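Side-chain contacts in probable glutamine synthetase (Pseudomonas aeruginosa, PDB 4HPP), which is a probable member of the glutamine synthetase family, seen as a six-chain assembly with magnesium and glutamic acid bound in its catalytic domain: residues H132-L137 with E175-E180; Y186-R191 with V203-V208; E211-R214 with R219-F222. All coordinates share one frame; numbering follows the deposited sequence.

Contact 1. Residues H132-L137 with E175-E180; sequences HEFSLL and EMFLPE. With MG (magnesium ion), chain B; GLU (glutamic acid), chain D.
E133 and E180 meet through a shared magnesium ion. Their side chains cross at about a right angle, and the carboxylate planes are turned 67° apart. E133 OE2 binds the metal at 2.2 Å and E180 OE1 at 2.1 Å. These two oxygens, E133 OE2 and E180 OE1, therefore approach to 2.8 Å without a hydrogen bond, a spacing consistent with both binding the same ion. The chain of E133 is extended beyond CG, whereas that of E180 bends at chi2 (-79°) to turn its carboxylate toward the metal. OE2 of the bound glutamic acid lies 2.0 Å from the magnesium ion as its third ligand, and E187 OE2 is a fourth. The other oxygen of E133 is engaged as well: the amino N of glutamic acid donates to E133 OE1 over 2.8 Å, and G234 N bonds to the same oxygen. Away from the metal, F134 CZ touches F177 CE1 at 4.3 Å, a light and oblique apolar contact. F177 O is hydrogen-bonded to S25 OG of a neighbouring subunit. Strand 185-194 runs antiparallel to both 124-137 and 174-179, and the F177 side chain also packs on helix 159-169.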
ATOM      1  N   HIS A 132      17.322  -2.744 -35.095  1.00 47.85           N
ATOM      2  CA  HIS A 132      16.859  -1.635 -34.322  1.00 42.36           C
ATOM      3  C   HIS A 132      17.515  -1.565 -32.982  1.00 49.64           C
ATOM      4  O   HIS A 132      17.610  -2.592 -32.296  1.00 51.52           O
ATOM      5  CB  HIS A 132      15.373  -1.735 -34.151  1.00 40.19           C
ATOM      6  CG  HIS A 132      14.577  -1.437 -35.423  1.00 44.71           C
ATOM      7  ND1 HIS A 132      13.919  -2.411 -36.125  1.00 46.53           N
ATOM      8  CD2 HIS A 132      14.266  -0.226 -36.047  1.00 41.85           C
ATOM      9  CE1 HIS A 132      13.260  -1.847 -37.158  1.00 45.80           C
ATOM     10  NE2 HIS A 132      13.481  -0.510 -37.111  1.00 47.18           N
ATOM     11  N   GLU A 133      18.000  -0.366 -32.598  1.00 44.36           N
ATOM     12  CA  GLU A 133      18.525  -0.182 -31.268  1.00 40.18           C
ATOM     13  C   GLU A 133      17.643   0.837 -30.511  1.00 46.00           C
ATOM     14  O   GLU A 133      17.062   1.757 -31.112  1.00 41.45           O
ATOM     15  CB  GLU A 133      19.978   0.221 -31.306  1.00 44.83           C
ATOM     16  CG  GLU A 133      20.948  -0.887 -31.711  1.00 42.96           C
ATOM     17  CD  GLU A 133      22.317  -0.332 -32.112  1.00 51.66           C
ATOM     18  OE1 GLU A 133      22.451   0.921 -32.283  1.00 42.89           O
ATOM     19  OE2 GLU A 133      23.265  -1.155 -32.281  1.00 50.38           O
ATOM     20  N   PHE A 134      17.508   0.646 -29.201  1.00 38.37           N
ATOM     21  CA  PHE A 134      16.669   1.517 -28.402  1.00 38.01           C
ATOM     22  C   PHE A 134      17.130   1.576 -26.937  1.00 35.81           C
ATOM     23  O   PHE A 134      17.912   0.707 -26.448  1.00 41.43           O
ATOM     24  CB  PHE A 134      15.189   1.071 -28.514  1.00 38.83           C
ATOM     25  CG  PHE A 134      14.915  -0.338 -27.957  1.00 43.86           C
ATOM     26  CD1 PHE A 134      15.039  -1.482 -28.781  1.00 37.33           C
ATOM     27  CD2 PHE A 134      14.481  -0.511 -26.636  1.00 36.96           C
ATOM     28  CE1 PHE A 134      14.795  -2.725 -28.289  1.00 31.57           C
ATOM     29  CE2 PHE A 134      14.221  -1.777 -26.154  1.00 40.15           C
ATOM     30  CZ  PHE A 134      14.397  -2.878 -26.962  1.00 33.50           C
ATOM     31  N   SER A 135      16.610   2.568 -26.240  1.00 29.12           N
ATOM     32  CA  SER A 135      16.851   2.757 -24.825  1.00 33.31           C
ATOM     33  C   SER A 135      15.656   2.205 -24.172  1.00 37.94           C
ATOM     34  O   SER A 135      14.533   2.450 -24.651  1.00 40.93           O
ATOM     35  CB  SER A 135      16.844   4.266 -24.444  1.00 38.93           C
ATOM     36  OG  SER A 135      18.019   4.956 -24.866  1.00 43.27           O
ATOM     37  N   LEU A 136      15.877   1.491 -23.068  1.00 40.88           N
ATOM     38  CA  LEU A 136      14.819   1.015 -22.178  1.00 37.98           C
ATOM     39  C   LEU A 136      14.906   1.766 -20.872  1.00 41.57           C
ATOM     40  O   LEU A 136      15.846   1.561 -20.104  1.00 44.70           O
ATOM     41  CB  LEU A 136      14.913  -0.505 -21.933  1.00 35.72           C
ATOM     42  CG  LEU A 136      13.714  -1.134 -21.218  1.00 32.63           C
ATOM     43  CD1 LEU A 136      12.465  -0.948 -22.043  1.00 34.22           C
ATOM     44  CD2 LEU A 136      13.887  -2.615 -20.938  1.00 32.85           C
ATOM     45  N   LEU A 137      13.918   2.632 -20.640  1.00 48.99           N
ATOM     46  CA  LEU A 137      13.840   3.481 -19.451  1.00 46.46           C
ATOM     47  C   LEU A 137      12.805   3.005 -18.477  1.00 47.91           C
ATOM     48  O   LEU A 137      11.691   2.547 -18.861  1.00 47.08           O
ATOM     49  CB  LEU A 137      13.535   4.929 -19.844  1.00 50.21           C
ATOM     50  CG  LEU A 137      14.430   5.369 -21.012  1.00 52.40           C
ATOM     51  CD1 LEU A 137      14.015   6.729 -21.554  1.00 46.94           C
ATOM     52  CD2 LEU A 137      15.864   5.324 -20.503  1.00 51.34           C
ATOM     53  N   GLU A 175      14.572 -12.837 -33.813  1.00 48.51           N
ATOM     54  CA  GLU A 175      15.617 -13.837 -33.813  1.00 47.32           C
ATOM     55  C   GLU A 175      16.776 -13.585 -32.803  1.00 50.24           C
ATOM     56  O   GLU A 175      17.337 -14.536 -32.296  1.00 43.32           O
ATOM     57  CB  GLU A 175      16.135 -14.031 -35.250  1.00 54.85           C
ATOM     58  CG  GLU A 175      17.606 -13.695 -35.513  1.00 64.41           C
ATOM     59  CD  GLU A 175      17.943 -13.622 -37.014  1.00 76.61           C
ATOM     60  OE1 GLU A 175      18.597 -12.633 -37.474  1.00 70.15           O
ATOM     61  OE2 GLU A 175      17.525 -14.553 -37.735  1.00 67.50           O
ATOM     62  N   MET A 176      17.124 -12.320 -32.506  1.00 48.01           N
ATOM     63  CA  MET A 176      18.217 -11.993 -31.592  1.00 44.35           C
ATOM     64  C   MET A 176      17.742 -10.883 -30.644  1.00 47.15           C
ATOM     65  O   MET A 176      17.048  -9.982 -31.081  1.00 46.25           O
ATOM     66  CB  MET A 176      19.388 -11.504 -32.408  1.00 49.49           C
ATOM     67  CG  MET A 176      20.751 -12.068 -32.099  1.00 66.59           C
ATOM     68  SD  MET A 176      20.914 -13.861 -32.261  1.00 70.42           S
ATOM     69  CE  MET A 176      22.120 -14.014 -30.952  1.00 70.21           C
ATOM     70  N   PHE A 177      18.085 -10.951 -29.355  1.00 43.99           N
ATOM     71  CA  PHE A 177      17.854  -9.837 -28.423  1.00 42.12           C
ATOM     72  C   PHE A 177      19.123  -9.696 -27.638  1.00 41.53           C
ATOM     73  O   PHE A 177      19.705 -10.686 -27.229  1.00 42.74           O
ATOM     74  CB  PHE A 177      16.659 -10.072 -27.462  1.00 48.20           C
ATOM     75  CG  PHE A 177      16.469  -8.963 -26.449  1.00 42.97           C
ATOM     76  CD1 PHE A 177      15.589  -7.906 -26.704  1.00 40.70           C
ATOM     77  CD2 PHE A 177      17.179  -8.962 -25.253  1.00 41.52           C
ATOM     78  CE1 PHE A 177      15.486  -6.835 -25.800  1.00 36.02           C
ATOM     79  CE2 PHE A 177      17.048  -7.913 -24.338  1.00 42.75           C
ATOM     80  CZ  PHE A 177      16.187  -6.863 -24.610  1.00 38.63           C
ATOM     81  N   LEU A 178      19.594  -8.480 -27.451  1.00 47.61           N
ATOM     82  CA  LEU A 178      20.893  -8.327 -26.779  1.00 45.14           C
ATOM     83  C   LEU A 178      21.015  -6.957 -26.118  1.00 41.51           C
ATOM     84  O   LEU A 178      20.531  -5.974 -26.672  1.00 43.64           O
ATOM     85  CB  LEU A 178      22.013  -8.550 -27.814  1.00 48.93           C
ATOM     86  CG  LEU A 178      22.012  -7.791 -29.154  1.00 59.47           C
ATOM     87  CD1 LEU A 178      23.076  -6.693 -29.170  1.00 56.52           C
ATOM     88  CD2 LEU A 178      22.226  -8.716 -30.348  1.00 62.15           C
ATOM     89  N   PRO A 179      21.662  -6.872 -24.947  1.00 43.11           N
ATOM     90  CA  PRO A 179      22.047  -5.503 -24.448  1.00 40.34           C
ATOM     91  C   PRO A 179      23.139  -4.965 -25.346  1.00 42.78           C
ATOM     92  O   PRO A 179      23.964  -5.751 -25.826  1.00 45.39           O
ATOM     93  CB  PRO A 179      22.654  -5.760 -23.085  1.00 36.70           C
ATOM     94  CG  PRO A 179      23.160  -7.186 -23.191  1.00 42.71           C
ATOM     95  CD  PRO A 179      22.250  -7.954 -24.129  1.00 37.73           C
ATOM     96  N   GLU A 180      23.110  -3.664 -25.646  1.00 46.20           N
ATOM     97  CA  GLU A 180      24.091  -3.051 -26.554  1.00 44.20           C
ATOM     98  C   GLU A 180      25.096  -2.143 -25.780  1.00 48.94           C
ATOM     99  O   GLU A 180      25.206  -2.187 -24.538  1.00 42.37           O
ATOM    100  CB  GLU A 180      23.364  -2.216 -27.615  1.00 45.88           C
ATOM    101  CG  GLU A 180      23.298  -2.844 -28.992  1.00 51.59           C
ATOM    102  CD  GLU A 180      24.571  -2.702 -29.796  1.00 49.78           C
ATOM    103  OE1 GLU A 180      24.612  -3.215 -30.930  1.00 52.09           O
ATOM    104  OE2 GLU A 180      25.530  -2.073 -29.318  1.00 53.08           O
TER
HETATM  105 MG    MG B 501      24.085  -3.031 -32.999  1.00 40.18          MG
HETATM  106  N   GLU D 503      24.843   2.284 -32.048  1.00 59.07           N
HETATM  107  CA  GLU D 503      25.536   2.324 -33.399  1.00 66.94           C
HETATM  108  C   GLU D 503      24.852   3.187 -34.484  1.00 63.78           C
HETATM  109  O   GLU D 503      24.409   4.302 -34.234  1.00 54.76           O
HETATM  110  CB  GLU D 503      25.725   0.911 -33.933  1.00 70.29           C
HETATM  111  CG  GLU D 503      26.741   0.111 -33.164  1.00 68.88           C
HETATM  112  CD  GLU D 503      26.746  -1.325 -33.571  1.00 67.54           C
HETATM  113  OE1 GLU D 503      27.770  -1.740 -34.136  1.00 79.26           O
HETATM  114  OE2 GLU D 503      25.731  -2.027 -33.344  1.00 71.84           O
HETATM  115  OXT GLU D 503      24.706   2.795 -35.647  1.00 77.21           O

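Contact 2. Residues Y186-R191 with V203-V208; sequences YEVTCR and VNVREV. With MG (magnesium ion), chain B.
V205 reaches from helix 196-216 to two residues of strand 185-194, V188 and C190, and each of its methyls has a separate partner. This is helix-on-sheet packing within a beta-alpha-beta crossover: the helix connects strands 185-194 and 219-221, which are both antiparallel to strand 124-137 lying between them. Being two apart in the strand, V188 and C190 direct their side chains to the same face, toward the helix. The tighter end is at C190, where SG lies 3.7 Å from V205 CG2. At the other end the fit is looser: V188 CG1 and V205 CG1 are 4.1 Å apart, and the two valine side chains run alongside each other with their ends pointing opposite ways. In V205, CG1 stands anti to the backbone N (chi1 167°) while CG2 lies beside it, and this divergence lets one residue serve both partners. The interface is small, 105 Å² summed over both sides, but all three residues are buried, and L167 of helix 159-169 touches both valines. Solvent is met at the strand's end, where exposed R191 turns to a salt bridge with E173. T189 points away from the helix. The neighbouring E187 sets CG anti to the backbone N (chi1 -170°) and stays extended beyond it, which carries its carboxylate to the magnesium ion, with OE2 2.5 Å from the metal.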
ATOM      1  N   TYR A 186      19.353  -1.636 -25.792  1.00 42.03           N
ATOM      2  CA  TYR A 186      19.088  -2.996 -26.296  1.00 42.07           C
ATOM      3  C   TYR A 186      18.881  -3.024 -27.807  1.00 43.95           C
ATOM      4  O   TYR A 186      18.639  -2.006 -28.433  1.00 44.65           O
ATOM      5  CB  TYR A 186      17.871  -3.586 -25.618  1.00 40.22           C
ATOM      6  CG  TYR A 186      18.105  -3.634 -24.132  1.00 43.42           C
ATOM      7  CD1 TYR A 186      18.676  -4.775 -23.555  1.00 36.07           C
ATOM      8  CD2 TYR A 186      17.860  -2.501 -23.311  1.00 36.91           C
ATOM      9  CE1 TYR A 186      18.947  -4.840 -22.227  1.00 35.38           C
ATOM     10  CE2 TYR A 186      18.114  -2.576 -21.955  1.00 38.99           C
ATOM     11  CZ  TYR A 186      18.664  -3.756 -21.426  1.00 40.45           C
ATOM     12  OH  TYR A 186      18.958  -3.894 -20.091  1.00 37.56           O
ATOM     13  N   GLU A 187      19.052  -4.202 -28.386  1.00 46.74           N
ATOM     14  CA  GLU A 187      18.842  -4.402 -29.797  1.00 49.05           C
ATOM     15  C   GLU A 187      18.050  -5.686 -30.024  1.00 49.53           C
ATOM     16  O   GLU A 187      18.331  -6.740 -29.443  1.00 47.21           O
ATOM     17  CB  GLU A 187      20.164  -4.457 -30.533  1.00 53.08           C
ATOM     18  CG  GLU A 187      20.001  -4.412 -32.056  1.00 59.16           C
ATOM     19  CD  GLU A 187      21.308  -4.624 -32.833  1.00 57.94           C
ATOM     20  OE1 GLU A 187      21.276  -4.679 -34.080  1.00 69.36           O
ATOM     21  OE2 GLU A 187      22.378  -4.714 -32.220  1.00 52.55           O
ATOM     22  N   VAL A 188      17.039  -5.572 -30.860  1.00 50.62           N
ATOM     23  CA  VAL A 188      16.359  -6.747 -31.340  1.00 51.00           C
ATOM     24  C   VAL A 188      16.435  -6.819 -32.888  1.00 51.43           C
ATOM     25  O   VAL A 188      16.332  -5.798 -33.576  1.00 47.94           O
ATOM     26  CB  VAL A 188      14.939  -6.854 -30.780  1.00 48.71           C
ATOM     27  CG1 VAL A 188      14.115  -5.608 -31.100  1.00 51.74           C
ATOM     28  CG2 VAL A 188      14.266  -8.117 -31.314  1.00 52.66           C
ATOM     29  N   THR A 189      16.699  -8.019 -33.404  1.00 46.35           N
ATOM     30  CA  THR A 189      16.847  -8.235 -34.826  1.00 46.00           C
ATOM     31  C   THR A 189      15.828  -9.322 -35.184  1.00 51.31           C
ATOM     32  O   THR A 189      15.386 -10.149 -34.338  1.00 47.73           O
ATOM     33  CB  THR A 189      18.268  -8.704 -35.226  1.00 45.64           C
ATOM     34  OG1 THR A 189      18.565  -9.889 -34.519  1.00 58.19           O
ATOM     35  CG2 THR A 189      19.376  -7.736 -34.890  1.00 37.32           C
ATOM     36  N   CYS A 190      15.445  -9.315 -36.447  1.00 51.38           N
ATOM     37  CA  CYS A 190      14.500 -10.274 -36.946  1.00 44.38           C
ATOM     38  C   CYS A 190      14.972 -10.855 -38.259  1.00 50.10           C
ATOM     39  O   CYS A 190      15.932 -10.362 -38.875  1.00 48.05           O
ATOM     40  CB  CYS A 190      13.154  -9.611 -37.159  1.00 47.89           C
ATOM     41  SG  CYS A 190      12.386  -9.045 -35.637  1.00 57.21           S
ATOM     42  N   ARG A 191      14.257 -11.891 -38.699  1.00 50.84           N
ATOM     43  CA  ARG A 191      14.566 -12.555 -39.931  1.00 48.23           C
ATOM     44  C   ARG A 191      14.244 -11.618 -41.111  1.00 44.44           C
ATOM     45  O   ARG A 191      13.314 -10.852 -41.059  1.00 42.52           O
ATOM     46  CB  ARG A 191      13.782 -13.865 -39.950  1.00 57.21           C
ATOM     47  CG  ARG A 191      14.419 -14.935 -39.035  1.00 71.88           C
ATOM     48  CD  ARG A 191      13.751 -16.310 -39.083  1.00 67.39           C
ATOM     49  NE  ARG A 191      12.826 -16.424 -40.230  1.00 82.22           N
ATOM     50  CZ  ARG A 191      13.175 -16.524 -41.527  1.00 83.54           C
ATOM     51  NH1 ARG A 191      14.470 -16.536 -41.893  1.00 74.12           N
ATOM     52  NH2 ARG A 191      12.212 -16.598 -42.469  1.00 66.14           N
ATOM     53  N   VAL A 203       8.379  -1.237 -39.057  1.00 36.00           N
ATOM     54  CA  VAL A 203       7.347  -0.489 -38.293  1.00 36.61           C
ATOM     55  C   VAL A 203       6.813  -1.347 -37.121  1.00 40.33           C
ATOM     56  O   VAL A 203       6.795  -0.889 -35.962  1.00 45.88           O
ATOM     57  CB  VAL A 203       6.169  -0.005 -39.186  1.00 38.38           C
ATOM     58  CG1 VAL A 203       4.986   0.490 -38.336  1.00 35.56           C
ATOM     59  CG2 VAL A 203       6.634   1.051 -40.172  1.00 36.67           C
ATOM     60  N   ASN A 204       6.405  -2.580 -37.429  1.00 38.80           N
ATOM     61  CA  ASN A 204       5.964  -3.531 -36.423  1.00 39.82           C
ATOM     62  C   ASN A 204       6.941  -3.707 -35.273  1.00 37.05           C
ATOM     63  O   ASN A 204       6.540  -3.680 -34.096  1.00 40.03           O
ATOM     64  CB  ASN A 204       5.788  -4.905 -37.035  1.00 42.50           C
ATOM     65  CG  ASN A 204       4.667  -4.973 -38.025  1.00 38.32           C
ATOM     66  OD1 ASN A 204       3.739  -4.189 -38.003  1.00 38.16           O
ATOM     67  ND2 ASN A 204       4.750  -5.937 -38.903  1.00 37.63           N
ATOM     68  N   VAL A 205       8.215  -3.902 -35.586  1.00 37.88           N
ATOM     69  CA  VAL A 205       9.224  -3.978 -34.496  1.00 43.07           C
ATOM     70  C   VAL A 205       9.204  -2.731 -33.580  1.00 44.49           C
ATOM     71  O   VAL A 205       9.376  -2.862 -32.357  1.00 49.68           O
ATOM     72  CB  VAL A 205      10.665  -4.242 -34.998  1.00 38.16           C
ATOM     73  CG1 VAL A 205      11.664  -3.986 -33.906  1.00 30.07           C
ATOM     74  CG2 VAL A 205      10.815  -5.667 -35.530  1.00 36.03           C
ATOM     75  N   ARG A 206       8.964  -1.541 -34.141  1.00 35.18           N
ATOM     76  CA  ARG A 206       8.977  -0.349 -33.307  1.00 35.56           C
ATOM     77  C   ARG A 206       7.703  -0.212 -32.469  1.00 39.46           C
ATOM     78  O   ARG A 206       7.745   0.205 -31.251  1.00 37.44           O
ATOM     79  CB  ARG A 206       9.120   0.874 -34.186  1.00 34.71           C
ATOM     80  CG  ARG A 206      10.459   0.932 -34.868  1.00 39.89           C
ATOM     81  CD  ARG A 206      10.333   1.616 -36.227  1.00 48.30           C
ATOM     82  NE  ARG A 206      11.637   1.640 -36.888  1.00 61.97           N
ATOM     83  CZ  ARG A 206      12.068   2.602 -37.713  1.00 60.40           C
ATOM     84  NH1 ARG A 206      11.266   3.645 -37.952  1.00 50.30           N
ATOM     85  NH2 ARG A 206      13.295   2.505 -38.291  1.00 49.95           N
ATOM     86  N   GLU A 207       6.566  -0.512 -33.119  1.00 34.23           N
ATOM     87  CA  GLU A 207       5.325  -0.242 -32.499  1.00 36.10           C
ATOM     88  C   GLU A 207       5.063  -1.249 -31.363  1.00 43.55           C
ATOM     89  O   GLU A 207       4.505  -0.875 -30.294  1.00 44.42           O
ATOM     90  CB  GLU A 207       4.234  -0.133 -33.550  1.00 39.95           C
ATOM     91  CG  GLU A 207       4.423   1.119 -34.402  1.00 34.02           C
ATOM     92  CD  GLU A 207       4.363   2.364 -33.543  1.00 34.93           C
ATOM     93  OE1 GLU A 207       5.225   3.222 -33.688  1.00 32.61           O
ATOM     94  OE2 GLU A 207       3.433   2.476 -32.729  1.00 35.29           O
ATOM     95  N   VAL A 208       5.555  -2.481 -31.553  1.00 44.16           N
ATOM     96  CA  VAL A 208       5.382  -3.547 -30.565  1.00 42.26           C
ATOM     97  C   VAL A 208       6.337  -3.356 -29.404  1.00 38.68           C
ATOM     98  O   VAL A 208       5.931  -3.475 -28.266  1.00 43.48           O
ATOM     99  CB  VAL A 208       5.561  -4.954 -31.185  1.00 43.50           C
ATOM    100  CG1 VAL A 208       5.601  -6.026 -30.096  1.00 40.52           C
ATOM    101  CG2 VAL A 208       4.465  -5.244 -32.193  1.00 35.77           C
TER
HETATM  102 MG    MG B 501      24.085  -3.031 -32.999  1.00 40.18          MG

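Contact 3. Residues E211-R214 with R219-F222; sequences EVAR and RTCF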
ATOM      1  N   GLU A 211       4.737  -0.942 -27.348  1.00 40.38           N
ATOM      2  CA  GLU A 211       3.593  -1.553 -26.601  1.00 32.69           C
ATOM      3  C   GLU A 211       4.002  -2.496 -25.435  1.00 30.14           C
ATOM      4  O   GLU A 211       3.424  -2.475 -24.368  1.00 32.03           O
ATOM      5  CB  GLU A 211       2.627  -2.215 -27.554  1.00 36.52           C
ATOM      6  CG  GLU A 211       1.458  -2.939 -26.903  1.00 37.48           C
ATOM      7  CD  GLU A 211       0.514  -2.005 -26.224  1.00 39.37           C
ATOM      8  OE1 GLU A 211      -0.366  -2.466 -25.451  1.00 45.72           O
ATOM      9  OE2 GLU A 211       0.617  -0.821 -26.500  1.00 42.59           O
ATOM     10  N   VAL A 212       5.048  -3.263 -25.595  1.00 27.21           N
ATOM     11  CA  VAL A 212       5.472  -4.129 -24.518  1.00 31.03           C
ATOM     12  C   VAL A 212       5.945  -3.215 -23.377  1.00 37.77           C
ATOM     13  O   VAL A 212       5.428  -3.308 -22.252  1.00 40.09           O
ATOM     14  CB  VAL A 212       6.542  -5.120 -25.054  1.00 31.69           C
ATOM     15  CG1 VAL A 212       7.123  -5.972 -23.957  1.00 33.59           C
ATOM     16  CG2 VAL A 212       5.932  -6.047 -26.105  1.00 30.90           C
ATOM     17  N   ALA A 213       6.877  -2.281 -23.671  1.00 36.49           N
ATOM     18  CA  ALA A 213       7.310  -1.323 -22.658  1.00 34.31           C
ATOM     19  C   ALA A 213       6.102  -0.651 -21.973  1.00 33.86           C
ATOM     20  O   ALA A 213       5.980  -0.606 -20.738  1.00 31.15           O
ATOM     21  CB  ALA A 213       8.287  -0.288 -23.266  1.00 35.45           C
ATOM     22  N   ARG A 214       5.136  -0.202 -22.769  1.00 38.80           N
ATOM     23  CA  ARG A 214       3.962   0.437 -22.153  1.00 38.31           C
ATOM     24  C   ARG A 214       3.334  -0.531 -21.148  1.00 44.78           C
ATOM     25  O   ARG A 214       3.011  -0.115 -20.041  1.00 38.02           O
ATOM     26  CB  ARG A 214       2.946   0.878 -23.200  1.00 34.12           C
ATOM     27  CG  ARG A 214       1.785   1.698 -22.643  1.00 34.97           C
ATOM     28  CD  ARG A 214       0.688   1.867 -23.704  1.00 40.74           C
ATOM     29  NE  ARG A 214       0.024   0.604 -24.019  1.00 36.63           N
ATOM     30  CZ  ARG A 214      -0.989   0.084 -23.327  1.00 34.82           C
ATOM     31  NH1 ARG A 214      -1.480   0.660 -22.243  1.00 40.59           N
ATOM     32  NH2 ARG A 214      -1.503  -1.059 -23.696  1.00 44.12           N
ATOM     33  N   ARG A 219       9.429   2.690 -20.563  1.00 45.16           N
ATOM     34  CA  ARG A 219       9.443   3.514 -21.749  1.00 44.42           C
ATOM     35  C   ARG A 219      10.606   3.130 -22.700  1.00 48.99           C
ATOM     36  O   ARG A 219      11.708   2.665 -22.263  1.00 41.79           O
ATOM     37  CB  ARG A 219       9.648   4.948 -21.295  1.00 51.40           C
ATOM     38  CG  ARG A 219       8.377   5.655 -20.890  1.00 59.45           C
ATOM     39  CD  ARG A 219       8.725   7.035 -20.378  1.00 64.50           C
ATOM     40  NE  ARG A 219       9.530   6.866 -19.188  1.00 64.93           N
ATOM     41  CZ  ARG A 219      10.738   7.380 -19.023  1.00 74.26           C
ATOM     42  NH1 ARG A 219      11.266   8.163 -19.995  1.00 64.62           N
ATOM     43  NH2 ARG A 219      11.393   7.117 -17.865  1.00 62.83           N
ATOM     44  N   THR A 220      10.386   3.336 -23.996  1.00 40.41           N
ATOM     45  CA  THR A 220      11.478   3.187 -24.908  1.00 38.53           C
ATOM     46  C   THR A 220      11.907   4.518 -25.530  1.00 37.76           C
ATOM     47  O   THR A 220      11.118   5.468 -25.693  1.00 37.01           O
ATOM     48  CB  THR A 220      11.105   2.239 -26.035  1.00 42.10           C
ATOM     49  OG1 THR A 220       9.891   2.688 -26.603  1.00 46.23           O
ATOM     50  CG2 THR A 220      10.892   0.843 -25.528  1.00 42.57           C
ATOM     51  N   CYS A 221      13.149   4.580 -25.960  1.00 37.39           N
ATOM     52  CA  CYS A 221      13.545   5.682 -26.799  1.00 36.64           C
ATOM     53  C   CYS A 221      14.323   5.129 -27.966  1.00 38.28           C
ATOM     54  O   CYS A 221      15.326   4.411 -27.736  1.00 44.14           O
ATOM     55  CB  CYS A 221      14.377   6.724 -25.988  1.00 41.01           C
ATOM     56  SG  CYS A 221      15.069   8.045 -27.014  1.00 46.44           S
ATOM     57  N   PHE A 222      13.890   5.469 -29.196  1.00 38.69           N
ATOM     58  CA  PHE A 222      14.576   5.138 -30.448  1.00 37.53           C
ATOM     59  C   PHE A 222      15.258   6.356 -31.100  1.00 44.11           C
ATOM     60  O   PHE A 222      15.783   6.275 -32.229  1.00 43.81           O
ATOM     61  CB  PHE A 222      13.601   4.584 -31.464  1.00 39.79           C
ATOM     62  CG  PHE A 222      13.067   3.204 -31.151  1.00 45.55           C
ATOM     63  CD1 PHE A 222      13.347   2.148 -31.977  1.00 39.84           C
ATOM     64  CD2 PHE A 222      12.259   2.979 -30.061  1.00 46.75           C
ATOM     65  CE1 PHE A 222      12.879   0.896 -31.698  1.00 39.73           C
ATOM     66  CE2 PHE A 222      11.767   1.717 -29.800  1.00 46.93           C
ATOM     67  CZ  PHE A 222      12.074   0.682 -30.616  1.00 40.17           C
TER
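Flat groups flank the meeting of A213 with T220, and both are approached at their edges. The ring of F222 has T220 OG1 at its edge, in plane, 3.8 Å from F222 CE2. That ring also meets the ring of F134 at a shallow angle and makes a cation-pi contact with R210. The guanidinium of R214 has E211 CD in its plane, because the arginine grips the carboxylate side-on with two nitrogens. R214 NE donates to E211 OE2 over 2.9 Å, nearly straight at 168°, yet it reaches that oxygen from above the carboxylate plane, 37° out of it. R214 NH2 bonds to E211 OE1 on its syn side, completing a salt bridge along one helical turn. E211 OE1 has further partners in Q215 NE2 and in R154 NH2 of a neighbouring subunit, so this carboxylate is likely to stay charged.

The contact proper is apolar and small, 95 Å² in all. A213 CB points toward the strand and lies 3.6 Å from T220 CG2. It also sits 4.2 Å from the backbone atom R219 C, and the CA atoms of A213 and R219, the nearest pair, are 5.4 Å apart. T220 places OG1 between its backbone N and carbonyl carbon (chi1 53°), leaving CG2 beside the N, where it faces the alanine.

The turn after helix 196-216 thus folds the chain back at once: strand 219-221 pairs antiparallel with strand 124-137 through L137 and S135, while V212 packs on helix 159-169.

How the contacts relate
Contacts 1, 2 and 3 follow in series along the chain, all within the catalytic domain, with centres 9 Å apart between 1 and 2 and 11 Å for the other two pairs. One mixed sheet joins them: strand 124-137 in contact 1 has strand 185-194 of contact 2 and strand 219-221 of contact 3 as antiparallel neighbours, with 174-179 beyond 185-194. Helix 196-216 serves contact 2 in its middle and contact 3 near its end. The magnesium ion lies at contacts 1 and 2, since its three glutamates come from both. The metal ligands, on two strands and just past the end of a third, are thereby tied to a helix-covered core that extends to contact 3 and a subunit boundary.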